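Local coordinates for binding component of ABC transporter (Wolinella succinogenes, PDB 3K4U), which probably serves as the solute-binding component of an ABC transporter and binds free lysine in the cleft between its two lobes, at residues 83-88 with 191-196; 13-18 with 160-165; 116-121 with 137-142. One frame throughout, in Å; residues are numbered along the deposited sequence.

Contact 1: residues 83-88 with 191-196; sequences NFVEPY and LGWAIK
N83 and I195 form a hydrogen-bonded antiparallel pair: N83 N donates to I195 O (2.9 Å) and I195 N donates back to N83 O (3.0 Å). The pairing continues from V85 N to W193 O. It slips by one residue, because the next bond is Y88 N to L191 O (2.7 Å), so that three steps on 83-88 match two on 191-196. Between the bonded positions, A194 CA and F84 CA direct their hydrogens at N83 O and W193 O.

Strand 83-84, which lies shortly before strand 89-98 in the chain, is fastened to the end of strand 189-195, one of the strands that link the two lobes of a family 3 solute-binding protein. L191 also lines the lysine pocket.

The aromatic contacts flank this backbone pairing. A194 CB sits over a face of the F84 ring, a CH-pi contact 4.2 Å from the ring centroid, while G192 O lies at that ring's edge. Y88 CG lies between its backbone N and carbonyl carbon (chi1 64°), which brings the ring obliquely against the pyrrole part of the W193 indole. W193 NE1 stands 3.2 Å above the Y88 ring plane, toward the rim, and the two planes are inclined at 32°. V85 CG1 meets the benzene part of the indole at W193 CE3 (3.7 Å). The amide of N83 turns to another chain, bonding D201 of the second subunit.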
loop_
_atom_site.group_PDB
_atom_site.type_symbol
_atom_site.label_atom_id
_atom_site.label_comp_id
_atom_site.label_asym_id
_atom_site.label_seq_id
_atom_site.Cartn_x
_atom_site.Cartn_y
_atom_site.Cartn_z
ATOM N N ASN E 83 25.600 -13.611 18.254
ATOM C CA ASN E 83 24.637 -12.702 17.619
ATOM C C ASN E 83 24.262 -13.278 16.276
ATOM O O ASN E 83 25.091 -13.934 15.618
ATOM C CB ASN E 83 25.209 -11.328 17.303
ATOM C CG ASN E 83 25.386 -10.445 18.506
ATOM O OD1 ASN E 83 24.672 -10.538 19.504
ATOM N ND2 ASN E 83 26.333 -9.545 18.407
ATOM N N PHE E 84 23.027 -13.006 15.848
ATOM C CA PHE E 84 22.548 -13.478 14.581
ATOM C C PHE E 84 22.263 -12.360 13.611
ATOM O O PHE E 84 21.968 -11.249 14.012
ATOM C CB PHE E 84 21.282 -14.227 14.785
ATOM C CG PHE E 84 21.480 -15.624 15.213
ATOM C CD1 PHE E 84 21.808 -16.588 14.274
ATOM C CD2 PHE E 84 21.311 -15.991 16.526
ATOM C CE1 PHE E 84 21.974 -17.877 14.640
ATOM C CE2 PHE E 84 21.471 -17.302 16.894
ATOM C CZ PHE E 84 21.818 -18.238 15.949
ATOM N N VAL E 85 22.390 -12.674 12.331
ATOM C CA VAL E 85 22.119 -11.776 11.246
ATOM C C VAL E 85 20.652 -11.961 10.835
ATOM O O VAL E 85 20.122 -13.046 10.994
ATOM C CB VAL E 85 23.065 -12.121 10.082
ATOM C CG1 VAL E 85 22.545 -11.617 8.758
ATOM C CG2 VAL E 85 24.417 -11.513 10.352
ATOM N N GLU E 86 19.988 -10.926 10.333
ATOM C CA GLU E 86 18.581 -11.085 9.874
ATOM C C GLU E 86 18.421 -12.443 9.200
ATOM O O GLU E 86 19.267 -12.846 8.456
ATOM C CB GLU E 86 18.171 -9.929 8.939
ATOM C CG GLU E 86 17.878 -8.651 9.699
ATOM C CD GLU E 86 16.836 -8.873 10.804
ATOM O OE1 GLU E 86 15.648 -9.128 10.457
ATOM O OE2 GLU E 86 17.179 -8.797 12.008
ATOM N N PRO E 87 17.336 -13.173 9.455
ATOM C CA PRO E 87 17.396 -14.564 9.006
ATOM C C PRO E 87 17.462 -14.649 7.493
ATOM O O PRO E 87 17.077 -13.695 6.841
ATOM C CB PRO E 87 16.098 -15.144 9.548
ATOM C CG PRO E 87 15.214 -14.037 9.583
ATOM C CD PRO E 87 16.000 -12.821 9.942
ATOM N N TYR E 88 17.931 -15.751 6.910
ATOM C CA TYR E 88 18.120 -15.722 5.469
ATOM C C TYR E 88 17.215 -16.684 4.737
ATOM O O TYR E 88 16.976 -16.562 3.524
ATOM C CB TYR E 88 19.592 -15.905 5.096
ATOM C CG TYR E 88 20.183 -17.247 5.466
ATOM C CD1 TYR E 88 20.273 -18.285 4.530
ATOM C CD2 TYR E 88 20.620 -17.493 6.754
ATOM C CE1 TYR E 88 20.810 -19.507 4.872
ATOM C CE2 TYR E 88 21.128 -18.712 7.104
ATOM C CZ TYR E 88 21.248 -19.720 6.158
ATOM O OH TYR E 88 21.807 -20.948 6.537
ATOM N N LEU E 191 16.297 -19.047 10.120
ATOM C CA LEU E 191 17.644 -19.517 10.026
ATOM C C LEU E 191 18.544 -18.284 9.833
ATOM O O LEU E 191 18.254 -17.437 8.965
ATOM C CB LEU E 191 17.702 -20.483 8.841
ATOM C CG LEU E 191 17.670 -22.007 9.045
ATOM C CD1 LEU E 191 16.936 -22.536 10.270
ATOM C CD2 LEU E 191 17.186 -22.685 7.831
ATOM N N GLY E 192 19.610 -18.155 10.624
ATOM C CA GLY E 192 20.510 -17.021 10.476
ATOM C C GLY E 192 21.986 -17.385 10.611
ATOM O O GLY E 192 22.310 -18.459 11.139
ATOM N N TRP E 193 22.877 -16.510 10.136
ATOM C CA TRP E 193 24.295 -16.745 10.231
ATOM C C TRP E 193 24.618 -16.211 11.583
ATOM O O TRP E 193 24.174 -15.103 11.901
ATOM C CB TRP E 193 25.118 -15.936 9.195
ATOM C CG TRP E 193 24.636 -16.121 7.824
ATOM C CD1 TRP E 193 24.155 -17.276 7.287
ATOM C CD2 TRP E 193 24.500 -15.113 6.816
ATOM N NE1 TRP E 193 23.747 -17.049 5.990
ATOM C CE2 TRP E 193 23.946 -15.728 5.686
ATOM C CE3 TRP E 193 24.763 -13.739 6.776
ATOM C CZ2 TRP E 193 23.655 -15.029 4.523
ATOM C CZ3 TRP E 193 24.497 -13.044 5.602
ATOM C CH2 TRP E 193 23.960 -13.695 4.488
ATOM N N ALA E 194 25.428 -16.942 12.353
ATOM C CA ALA E 194 25.909 -16.434 13.639
ATOM C C ALA E 194 27.361 -15.934 13.569
ATOM O O ALA E 194 28.152 -16.348 12.689
ATOM C CB ALA E 194 25.761 -17.470 14.698
ATOM N N ILE E 195 27.665 -15.023 14.493
ATOM C CA ILE E 195 28.941 -14.400 14.647
ATOM C C ILE E 195 29.126 -14.027 16.127
ATOM O O ILE E 195 28.174 -14.067 16.915
ATOM C CB ILE E 195 29.061 -13.153 13.802
ATOM C CG1 ILE E 195 28.042 -12.103 14.253
ATOM C CG2 ILE E 195 28.947 -13.518 12.338
ATOM C CD1 ILE E 195 28.329 -10.685 13.678
ATOM N N LYS E 196 30.330 -13.655 16.533
ATOM C CA LYS E 196 30.446 -13.376 17.936
ATOM C C LYS E 196 30.104 -11.941 18.302
ATOM O O LYS E 196 30.180 -11.030 17.491
ATOM C CB LYS E 196 31.774 -13.828 18.516
ATOM C CG LYS E 196 32.947 -13.422 17.772
ATOM C CD LYS E 196 34.135 -13.856 18.548
ATOM C CE LYS E 196 34.542 -12.778 19.569
ATOM N NZ LYS E 196 35.207 -11.598 18.861
#

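Contact 2: residues 13-18 with 160-165; sequences PGYLPF and FIFDLP. With LYS (lysine), chain K.
Y15 and F162 both carry CG anti to the backbone N (chi1 -179° and -154°), which throws their rings across the gap between the two segments until they meet. D163 has its CG beside the backbone N instead, and this sets its carboxylate at the hydroxyl end of Y15. The rings form an offset edge-to-face pair: the edge of F162 is directed at the face of Y15, with F162 CE2 3.6 Å from Y15 CE2 and the planes at 75°. F18 CD2 covers the opposite face of Y15, above the ring centre, so the tyrosine is held between two phenylalanines.

D163 OD1 accepts a hydrogen bond from the α-amino N of the bound lysine (2.7 Å). A weak bond from Y15 OH reaches the same oxygen, though the position of that hydroxyl is less certain. Although D163 is the N-cap residue of helix 164-175, its side chain makes no capping bond and serves the ligand. The aliphatic chain of the lysine runs past both rings, its CB 3.6 Å from Y15 CE1 and its CG 3.6 Å from F162 CZ.

Farther from the ligand the contact is mostly apolar. P17, preceded by a cis peptide bond, brings its CD near P165 O, and P165 CB lies at the edge of the F18 ring (4.3 Å from F18 CE2). With E12, T73, R78 and S125 adding further hydrogen bonds to the ligand, the arrangement is consistent with the interlobe amino-acid site of a periplasmic-binding-protein fold with its solute bound.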
loop_
_atom_site.group_PDB
_atom_site.type_symbol
_atom_site.label_atom_id
_atom_site.label_comp_id
_atom_site.label_asym_id
_atom_site.label_seq_id
_atom_site.Cartn_x
_atom_site.Cartn_y
_atom_site.Cartn_z
ATOM N N PRO E 13 28.803 -30.693 7.738
ATOM C CA PRO E 13 28.193 -31.218 6.524
ATOM C C PRO E 13 27.100 -32.244 6.788
ATOM O O PRO E 13 27.115 -32.936 7.812
ATOM C CB PRO E 13 29.375 -31.827 5.797
ATOM C CG PRO E 13 30.522 -30.876 6.176
ATOM C CD PRO E 13 30.274 -30.664 7.643
ATOM N N GLY E 14 26.136 -32.339 5.887
ATOM C CA GLY E 14 25.186 -33.430 6.018
ATOM C C GLY E 14 23.770 -33.019 6.371
ATOM O O GLY E 14 22.914 -33.884 6.484
ATOM N N TYR E 15 23.549 -31.714 6.562
ATOM C CA TYR E 15 22.238 -31.113 6.505
ATOM C C TYR E 15 21.989 -30.740 5.066
ATOM O O TYR E 15 22.214 -29.595 4.680
ATOM C CB TYR E 15 22.213 -29.847 7.361
ATOM C CG TYR E 15 20.894 -29.103 7.440
ATOM C CD1 TYR E 15 20.842 -27.835 8.012
ATOM C CD2 TYR E 15 19.701 -29.654 6.958
ATOM C CE1 TYR E 15 19.657 -27.141 8.125
ATOM C CE2 TYR E 15 18.497 -28.953 7.053
ATOM C CZ TYR E 15 18.491 -27.703 7.635
ATOM O OH TYR E 15 17.320 -26.994 7.733
ATOM N N LEU E 16 21.554 -31.722 4.273
ATOM C CA LEU E 16 21.091 -31.517 2.892
ATOM C C LEU E 16 19.924 -30.522 2.790
ATOM O O LEU E 16 19.008 -30.595 3.607
ATOM C CB LEU E 16 20.604 -32.866 2.357
ATOM C CG LEU E 16 21.518 -33.833 1.585
ATOM C CD1 LEU E 16 23.007 -33.749 1.960
ATOM C CD2 LEU E 16 21.010 -35.228 1.821
ATOM N N PRO E 17 19.941 -29.588 1.813
ATOM C CA PRO E 17 20.933 -29.195 0.799
ATOM C C PRO E 17 21.749 -27.950 1.189
ATOM O O PRO E 17 22.207 -27.215 0.312
ATOM C CB PRO E 17 20.052 -28.810 -0.376
ATOM C CG PRO E 17 18.916 -28.073 0.291
ATOM C CD PRO E 17 18.675 -28.847 1.602
ATOM N N PHE E 18 21.929 -27.711 2.485
ATOM C CA PHE E 18 22.721 -26.588 2.918
ATOM C C PHE E 18 24.226 -26.904 2.833
ATOM O O PHE E 18 25.030 -26.082 2.369
ATOM C CB PHE E 18 22.335 -26.242 4.340
ATOM C CG PHE E 18 20.988 -25.590 4.475
ATOM C CD1 PHE E 18 20.877 -24.222 4.639
ATOM C CD2 PHE E 18 19.836 -26.344 4.492
ATOM C CE1 PHE E 18 19.629 -23.613 4.773
ATOM C CE2 PHE E 18 18.590 -25.740 4.627
ATOM C CZ PHE E 18 18.496 -24.364 4.769
ATOM N N PHE E 160 10.836 -40.063 10.837
ATOM C CA PHE E 160 11.951 -39.127 11.005
ATOM C C PHE E 160 11.433 -37.676 11.091
ATOM O O PHE E 160 10.498 -37.299 10.387
ATOM C CB PHE E 160 12.898 -39.301 9.814
ATOM C CG PHE E 160 14.139 -38.450 9.875
ATOM C CD1 PHE E 160 15.160 -38.733 10.785
ATOM C CD2 PHE E 160 14.306 -37.386 9.004
ATOM C CE1 PHE E 160 16.289 -37.944 10.842
ATOM C CE2 PHE E 160 15.442 -36.606 9.072
ATOM C CZ PHE E 160 16.432 -36.892 9.992
ATOM N N ILE E 161 12.017 -36.876 11.974
ATOM C CA ILE E 161 11.622 -35.460 12.140
ATOM C C ILE E 161 12.831 -34.565 11.959
ATOM O O ILE E 161 13.891 -34.831 12.512
ATOM C CB ILE E 161 11.028 -35.137 13.520
ATOM C CG1 ILE E 161 10.565 -33.659 13.563
ATOM C CG2 ILE E 161 12.058 -35.418 14.634
ATOM C CD1 ILE E 161 9.791 -33.239 14.869
ATOM N N PHE E 162 12.668 -33.493 11.195
ATOM C CA PHE E 162 13.785 -32.619 10.896
ATOM C C PHE E 162 13.292 -31.461 10.048
ATOM O O PHE E 162 12.179 -31.501 9.537
ATOM C CB PHE E 162 14.865 -33.407 10.131
ATOM C CG PHE E 162 16.236 -32.861 10.312
ATOM C CD1 PHE E 162 17.022 -33.268 11.386
ATOM C CD2 PHE E 162 16.746 -31.936 9.420
ATOM C CE1 PHE E 162 18.291 -32.730 11.572
ATOM C CE2 PHE E 162 18.006 -31.401 9.597
ATOM C CZ PHE E 162 18.784 -31.799 10.672
ATOM N N ASP E 163 14.140 -30.444 9.916
ATOM C CA ASP E 163 13.933 -29.348 9.008
ATOM C C ASP E 163 13.423 -29.850 7.666
ATOM O O ASP E 163 13.963 -30.788 7.072
ATOM C CB ASP E 163 15.217 -28.533 8.826
ATOM C CG ASP E 163 15.720 -27.897 10.133
ATOM O OD1 ASP E 163 16.395 -26.826 10.094
ATOM O OD2 ASP E 163 15.455 -28.475 11.200
ATOM N N LEU E 164 12.352 -29.196 7.210
ATOM C CA LEU E 164 11.618 -29.579 6.009
ATOM C C LEU E 164 12.458 -29.625 4.733
ATOM O O LEU E 164 12.222 -30.476 3.875
ATOM C CB LEU E 164 10.434 -28.628 5.809
ATOM C CG LEU E 164 9.461 -28.913 4.678
ATOM C CD1 LEU E 164 8.117 -28.516 5.164
ATOM C CD2 LEU E 164 9.826 -28.135 3.437
ATOM N N PRO E 165 13.423 -28.699 4.585
ATOM C CA PRO E 165 14.145 -28.734 3.311
ATOM C C PRO E 165 15.060 -29.926 3.220
ATOM O O PRO E 165 15.340 -30.391 2.125
ATOM C CB PRO E 165 14.905 -27.417 3.295
ATOM C CG PRO E 165 14.102 -26.518 4.269
ATOM C CD PRO E 165 13.705 -27.468 5.340
HETATM N N LYS K . 18.043 -25.909 12.003
HETATM C CA LYS K . 18.751 -27.009 12.624
HETATM C C LYS K . 19.283 -26.519 13.952
HETATM O O LYS K . 19.602 -25.339 14.074
HETATM C CB LYS K . 19.925 -27.454 11.739
HETATM C CG LYS K . 20.413 -28.862 11.987
HETATM C CD LYS K . 21.884 -28.946 11.776
HETATM C CE LYS K . 22.382 -30.391 11.658
HETATM N NZ LYS K . 23.769 -30.473 11.128
HETATM O OXT LYS K . 19.411 -27.275 14.913
#

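Contact 3: residues 116-121 with 137-142; sequences LTLVTK and AKLKTY. With LYS (lysine), chain K.
The Y142 ring meets V119 at its edge, where V119 CG1 lies in the ring plane, 3.7 Å from Y142 CE2. V119 and K140 lie side by side on the same face of the sheet, with V119 CG1 also against K140 CB. Farther along that face, T117 CG2 packs on K138 CB (3.7 Å), so the aliphatic parts of K138 and K140 lie against T117 and V119.

The backbones run parallel. K138 N bonds to L116 O (3.0 Å), L118 N to K138 O, K140 N to L118 O, T120 N to K140 O (3.2 Å) and Y142 N to T120 O, the donor alternating between the two strands, as in a regular parallel pair. The CA hydrogens of L139, V119 and T141 point at L118 O, K140 O and T120 O, which already accept N-H bonds, and that of K121 at Y142 O. These strands are the two arms of a beta-alpha-beta crossover, twisted by 28°. The connecting helix 125-133 packs against T120, L139 and T141, and strand 159-163 pairs with the other edge of 117-121.

On the face carrying L118 and L139, the leucines touch through L118 CD2 and L139 CD1 (3.6 Å). T120 OG1 is hydrogen-bonded to I161 O. At the strand's C-terminal end the K121 side chain leads away from the sheet: it is extended from chi1 (164°) through chi3 and turns only at chi4 (67°), which brings NZ to a hydrogen bond with D143 O. K121 CE rests 3.8 Å from CE of the bound lysine, near its side-chain amino group, NZ.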
loop_
_atom_site.group_PDB
_atom_site.type_symbol
_atom_site.label_atom_id
_atom_site.label_comp_id
_atom_site.label_asym_id
_atom_site.label_seq_id
_atom_site.Cartn_x
_atom_site.Cartn_y
_atom_site.Cartn_z
ATOM N N LEU E 116 4.440 -46.162 18.412
ATOM C CA LEU E 116 5.360 -45.564 17.457
ATOM C C LEU E 116 6.715 -45.113 18.014
ATOM O O LEU E 116 6.824 -44.629 19.145
ATOM C CB LEU E 116 4.666 -44.408 16.735
ATOM C CG LEU E 116 3.468 -44.870 15.890
ATOM C CD1 LEU E 116 2.571 -43.708 15.581
ATOM C CD2 LEU E 116 3.899 -45.583 14.605
ATOM N N THR E 117 7.740 -45.283 17.182
ATOM C CA THR E 117 9.112 -44.857 17.470
ATOM C C THR E 117 9.481 -43.719 16.522
ATOM O O THR E 117 9.249 -43.831 15.301
ATOM C CB THR E 117 10.080 -46.019 17.226
ATOM O OG1 THR E 117 9.392 -47.267 17.455
ATOM C CG2 THR E 117 11.278 -45.906 18.141
ATOM N N LEU E 118 10.040 -42.633 17.066
ATOM C CA LEU E 118 10.431 -41.461 16.259
ATOM C C LEU E 118 11.895 -41.002 16.454
ATOM O O LEU E 118 12.369 -40.775 17.583
ATOM C CB LEU E 118 9.473 -40.322 16.560
ATOM C CG LEU E 118 9.818 -38.849 16.345
ATOM C CD1 LEU E 118 9.057 -38.326 15.153
ATOM C CD2 LEU E 118 9.433 -38.111 17.602
ATOM N N VAL E 119 12.604 -40.843 15.339
ATOM C CA VAL E 119 14.045 -40.560 15.410
ATOM C C VAL E 119 14.533 -39.278 14.745
ATOM O O VAL E 119 14.041 -38.869 13.664
ATOM C CB VAL E 119 14.900 -41.735 14.941
ATOM C CG1 VAL E 119 14.772 -42.893 15.926
ATOM C CG2 VAL E 119 14.509 -42.161 13.555
ATOM N N THR E 120 15.508 -38.656 15.412
ATOM C CA THR E 120 16.231 -37.530 14.845
ATOM C C THR E 120 17.703 -37.418 15.333
ATOM O O THR E 120 18.199 -38.251 16.119
ATOM C CB THR E 120 15.470 -36.216 15.097
ATOM O OG1 THR E 120 15.808 -35.260 14.081
ATOM C CG2 THR E 120 15.789 -35.650 16.470
ATOM N N LYS E 121 18.382 -36.376 14.873
ATOM C CA LYS E 121 19.752 -36.166 15.253
ATOM C C LYS E 121 19.828 -35.563 16.661
ATOM O O LYS E 121 18.887 -34.876 17.105
ATOM C CB LYS E 121 20.422 -35.244 14.242
ATOM C CG LYS E 121 21.757 -34.637 14.742
ATOM C CD LYS E 121 22.145 -33.483 13.829
ATOM C CE LYS E 121 23.543 -33.022 14.071
ATOM N NZ LYS E 121 24.518 -34.052 13.674
ATOM N N ALA E 137 5.286 -40.563 22.009
ATOM C CA ALA E 137 6.051 -41.383 21.068
ATOM C C ALA E 137 7.453 -41.631 21.576
ATOM O O ALA E 137 7.986 -40.816 22.323
ATOM C CB ALA E 137 6.082 -40.741 19.703
ATOM N N LYS E 138 8.040 -42.769 21.199
ATOM C CA LYS E 138 9.444 -43.025 21.539
ATOM C C LYS E 138 10.310 -42.089 20.721
ATOM O O LYS E 138 10.174 -42.022 19.495
ATOM C CB LYS E 138 9.862 -44.457 21.217
ATOM C CG LYS E 138 9.732 -45.468 22.329
ATOM C CD LYS E 138 10.052 -46.857 21.764
ATOM C CE LYS E 138 9.134 -47.945 22.345
ATOM N NZ LYS E 138 9.151 -49.196 21.511
ATOM N N LEU E 139 11.189 -41.367 21.405
ATOM C CA LEU E 139 12.197 -40.562 20.734
ATOM C C LEU E 139 13.611 -41.096 20.966
ATOM O O LEU E 139 14.110 -41.089 22.103
ATOM C CB LEU E 139 12.115 -39.083 21.148
ATOM C CG LEU E 139 13.152 -38.178 20.461
ATOM C CD1 LEU E 139 12.610 -37.650 19.140
ATOM C CD2 LEU E 139 13.563 -37.030 21.367
ATOM N N LYS E 140 14.240 -41.527 19.869
ATOM C CA LYS E 140 15.644 -41.935 19.857
ATOM C C LYS E 140 16.486 -41.010 18.993
ATOM O O LYS E 140 16.016 -40.459 17.995
ATOM C CB LYS E 140 15.792 -43.358 19.344
ATOM C CG LYS E 140 15.406 -44.421 20.349
ATOM C CD LYS E 140 16.174 -45.695 20.093
ATOM C CE LYS E 140 15.814 -46.306 18.771
ATOM N NZ LYS E 140 16.272 -47.700 18.737
ATOM N N THR E 141 17.752 -40.878 19.375
ATOM C CA THR E 141 18.634 -39.888 18.770
ATOM C C THR E 141 19.971 -40.468 18.299
ATOM O O THR E 141 20.517 -41.374 18.906
ATOM C CB THR E 141 18.981 -38.769 19.755
ATOM O OG1 THR E 141 19.822 -39.317 20.784
ATOM C CG2 THR E 141 17.739 -38.145 20.340
ATOM N N TYR E 142 20.497 -39.870 17.237
ATOM C CA TYR E 142 21.665 -40.329 16.567
ATOM C C TYR E 142 22.531 -39.148 16.174
ATOM O O TYR E 142 22.025 -38.046 15.891
ATOM C CB TYR E 142 21.239 -41.122 15.334
ATOM C CG TYR E 142 20.476 -42.372 15.712
ATOM C CD1 TYR E 142 21.158 -43.538 16.051
ATOM C CD2 TYR E 142 19.073 -42.378 15.771
ATOM C CE1 TYR E 142 20.485 -44.673 16.415
ATOM C CE2 TYR E 142 18.385 -43.520 16.140
ATOM C CZ TYR E 142 19.103 -44.672 16.462
ATOM O OH TYR E 142 18.447 -45.828 16.840
HETATM N N LYS K . 18.043 -25.909 12.003
HETATM C CA LYS K . 18.751 -27.009 12.624
HETATM C C LYS K . 19.283 -26.519 13.952
HETATM O O LYS K . 19.602 -25.339 14.074
HETATM C CB LYS K . 19.925 -27.454 11.739
HETATM C CG LYS K . 20.413 -28.862 11.987
HETATM C CD LYS K . 21.884 -28.946 11.776
HETATM C CE LYS K . 22.382 -30.391 11.658
HETATM N NZ LYS K . 23.769 -30.473 11.128
HETATM O OXT LYS K . 19.411 -27.275 14.913
#

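How the contacts relate
Contacts 1 and 3 lie on opposite sides of the chain's centre, their own centres about 29 Å apart, while contact 2 sits close to the middle, where the lysine binds. Contacts 1 and 2 are buried; contact 3 is only partly so, with K138 and K140 exposed. Backbone pairing carries contacts 1 and 3, antiparallel in the first and parallel in the third, whereas contact 2 depends on side chains and ligand. All three reach the same mixed sheet. Contact 2 touches both others: F18 packs on L191 and Y88, and strand 159-163 adjoins strand 117-121. Each supplies pocket residues, L191, then Y15, F162 and D163, then K121.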